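PDB 3C1L: putative antioxidant defense protein Mlr4105, which probably has peroxiredoxin activity in antioxidant defence, as a member of the AhpD-like carboxymuconolactone decarboxylase family. Local coordinates for residues 33-38 / 181-186. Numbering follows the deposited sequence.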
loop_
_atom_site.group_PDB
_atom_site.type_symbol
_atom_site.label_atom_id
_atom_site.label_comp_id
_atom_site.label_asym_id
_atom_site.label_seq_id
_atom_site.Cartn_x
_atom_site.Cartn_y
_atom_site.Cartn_z
ATOM N N LEU B 33 22.001 -32.941 -4.973
ATOM C CA LEU B 33 22.341 -31.639 -5.523
ATOM C C LEU B 33 23.064 -30.833 -4.467
ATOM O O LEU B 33 22.928 -31.098 -3.276
ATOM C CB LEU B 33 21.086 -30.867 -5.993
ATOM C CG LEU B 33 19.871 -30.741 -5.057
ATOM C CD1 LEU B 33 19.979 -29.651 -4.026
ATOM C CD2 LEU B 33 18.660 -30.452 -5.869
ATOM N N VAL B 34 23.837 -29.847 -4.923
ATOM C CA VAL B 34 24.325 -28.800 -4.044
ATOM C C VAL B 34 23.410 -27.587 -4.253
ATOM O O VAL B 34 23.384 -27.036 -5.349
ATOM C CB VAL B 34 25.818 -28.469 -4.301
ATOM C CG1 VAL B 34 26.289 -27.339 -3.388
ATOM C CG2 VAL B 34 26.657 -29.693 -4.071
ATOM N N PRO B 35 22.627 -27.210 -3.217
ATOM C CA PRO B 35 21.735 -26.061 -3.288
ATOM C C PRO B 35 22.459 -24.805 -3.748
ATOM O O PRO B 35 23.529 -24.493 -3.266
ATOM C CB PRO B 35 21.182 -25.935 -1.838
ATOM C CG PRO B 35 21.266 -27.307 -1.324
ATOM C CD PRO B 35 22.506 -27.882 -1.913
ATOM N N ASN B 36 21.894 -24.130 -4.727
ATOM C CA ASN B 36 22.547 -22.976 -5.313
ATOM C C ASN B 36 22.899 -21.887 -4.321
ATOM O O ASN B 36 23.867 -21.189 -4.540
ATOM C CB ASN B 36 21.728 -22.423 -6.486
ATOM C CG ASN B 36 21.977 -23.200 -7.760
ATOM O OD1 ASN B 36 22.844 -24.096 -7.798
ATOM N ND2 ASN B 36 21.258 -22.861 -8.805
ATOM N N VAL B 37 22.143 -21.752 -3.235
ATOM C CA VAL B 37 22.440 -20.715 -2.204
ATOM C C VAL B 37 23.830 -20.962 -1.586
ATOM O O VAL B 37 24.625 -20.023 -1.379
ATOM C CB VAL B 37 21.334 -20.689 -1.102
ATOM C CG1 VAL B 37 21.294 -22.029 -0.377
ATOM C CG2 VAL B 37 21.482 -19.480 -0.106
ATOM N N LEU B 38 24.159 -22.241 -1.375
ATOM C CA LEU B 38 25.446 -22.614 -0.813
ATOM C C LEU B 38 26.566 -22.205 -1.755
ATOM O O LEU B 38 27.585 -21.712 -1.308
ATOM C CB LEU B 38 25.496 -24.109 -0.534
ATOM C CG LEU B 38 24.511 -24.633 0.518
ATOM C CD1 LEU B 38 24.742 -26.092 0.798
ATOM C CD2 LEU B 38 24.597 -23.800 1.772
ATOM N N ASP B 181 17.472 -26.323 -10.912
ATOM C CA ASP B 181 16.450 -26.731 -11.861
ATOM C C ASP B 181 15.718 -27.984 -11.353
ATOM O O ASP B 181 14.540 -28.182 -11.670
ATOM C CB ASP B 181 17.078 -26.964 -13.254
ATOM C CG ASP B 181 16.017 -27.162 -14.386
ATOM O OD1 ASP B 181 15.075 -26.319 -14.525
ATOM O OD2 ASP B 181 16.142 -28.159 -15.150
ATOM N N GLU B 182 16.421 -28.797 -10.557
ATOM C CA GLU B 182 15.956 -30.122 -10.132
ATOM C C GLU B 182 14.805 -30.075 -9.138
ATOM O O GLU B 182 14.056 -31.041 -9.022
ATOM C CB GLU B 182 17.106 -30.918 -9.492
ATOM C CG GLU B 182 18.149 -31.449 -10.467
ATOM C CD GLU B 182 19.285 -30.485 -10.805
ATOM O OE1 GLU B 182 19.282 -29.304 -10.370
ATOM O OE2 GLU B 182 20.205 -30.935 -11.523
ATOM N N TYR B 183 14.702 -28.980 -8.406
ATOM C CA TYR B 183 13.607 -28.767 -7.468
ATOM C C TYR B 183 12.230 -28.883 -8.126
ATOM O O TYR B 183 11.307 -29.417 -7.557
ATOM C CB TYR B 183 13.728 -27.385 -6.851
ATOM C CG TYR B 183 14.794 -27.236 -5.787
ATOM C CD1 TYR B 183 14.803 -28.065 -4.668
ATOM C CD2 TYR B 183 15.714 -26.200 -5.836
ATOM C CE1 TYR B 183 15.740 -27.904 -3.662
ATOM C CE2 TYR B 183 16.669 -26.045 -4.837
ATOM C CZ TYR B 183 16.672 -26.899 -3.754
ATOM O OH TYR B 183 17.599 -26.753 -2.747
ATOM N N HIS B 184 12.125 -28.398 -9.357
ATOM C CA HIS B 184 10.834 -28.209 -10.009
ATOM C C HIS B 184 10.044 -29.489 -10.126
ATOM O O HIS B 184 8.832 -29.494 -9.832
ATOM C CB HIS B 184 10.993 -27.573 -11.398
ATOM C CG HIS B 184 11.432 -26.156 -11.350
ATOM N ND1 HIS B 184 10.804 -25.211 -10.563
ATOM C CD2 HIS B 184 12.431 -25.516 -11.989
ATOM C CE1 HIS B 184 11.400 -24.045 -10.729
ATOM N NE2 HIS B 184 12.398 -24.208 -11.582
ATOM N N ALA B 185 10.726 -30.554 -10.553
ATOM C CA ALA B 185 10.110 -31.855 -10.817
ATOM C C ALA B 185 9.971 -32.750 -9.576
ATOM O O ALA B 185 9.271 -33.750 -9.644
ATOM C CB ALA B 185 10.886 -32.575 -11.892
HETATM N N MSE B 186 10.601 -32.376 -8.456
HETATM C CA MSE B 186 10.590 -33.188 -7.240
HETATM C C MSE B 186 9.261 -33.222 -6.542
HETATM O O MSE B 186 8.594 -32.195 -6.392
HETATM C CB MSE B 186 11.506 -32.616 -6.188
HETATM C CG MSE B 186 12.908 -32.956 -6.266
HETATM SE SE MSE B 186 13.772 -32.036 -4.772
HETATM C CE MSE B 186 15.432 -32.000 -5.780
#
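Leu-33 lays one methyl branch, CD2, over a face of the Tyr-183 ring, the leucine side chain crossing the tyrosine at about a right angle. The other branch lies by the hydroxyl end, Leu-33 CD1 being 4.0 Å from Tyr-183 OH. The selenomethionine Met-186 meets the first branch head-on, its extended chain bringing Met-186 CE to 3.6 Å from Leu-33 CD2, and on a further side Leu-33 CD2 touches Glu-182 CB at 4.0 Å. Together chi1 49° and chi2 82° of Leu-33 spread the two methyls between the tyrosine hydroxyl and the Met-186/Glu-182 side. Beyond the leucine, Pro-35 sets CB and CG of its ring against the hydroxyl, Pro-35 CB 3.8 Å from Tyr-183 OH. The Tyr-183 side chain also touches Thr-88 and Ala-89 of helix 84-98. A type I turn from Tyr-183 to Met-186, closed by Met-186 N to Tyr-183 O at 3.2 Å, brings ring and selenomethionine to the same leucine. Polar ties run alongside: Asn-180 bonds to Val-34 O and Asn-36 N. This small apolar patch near the surface joins the C-terminal tail to the loop between helices 18-31 and 36-40, with Pro-35 as N-cap of the latter, in an all-helical AhpD-like fold.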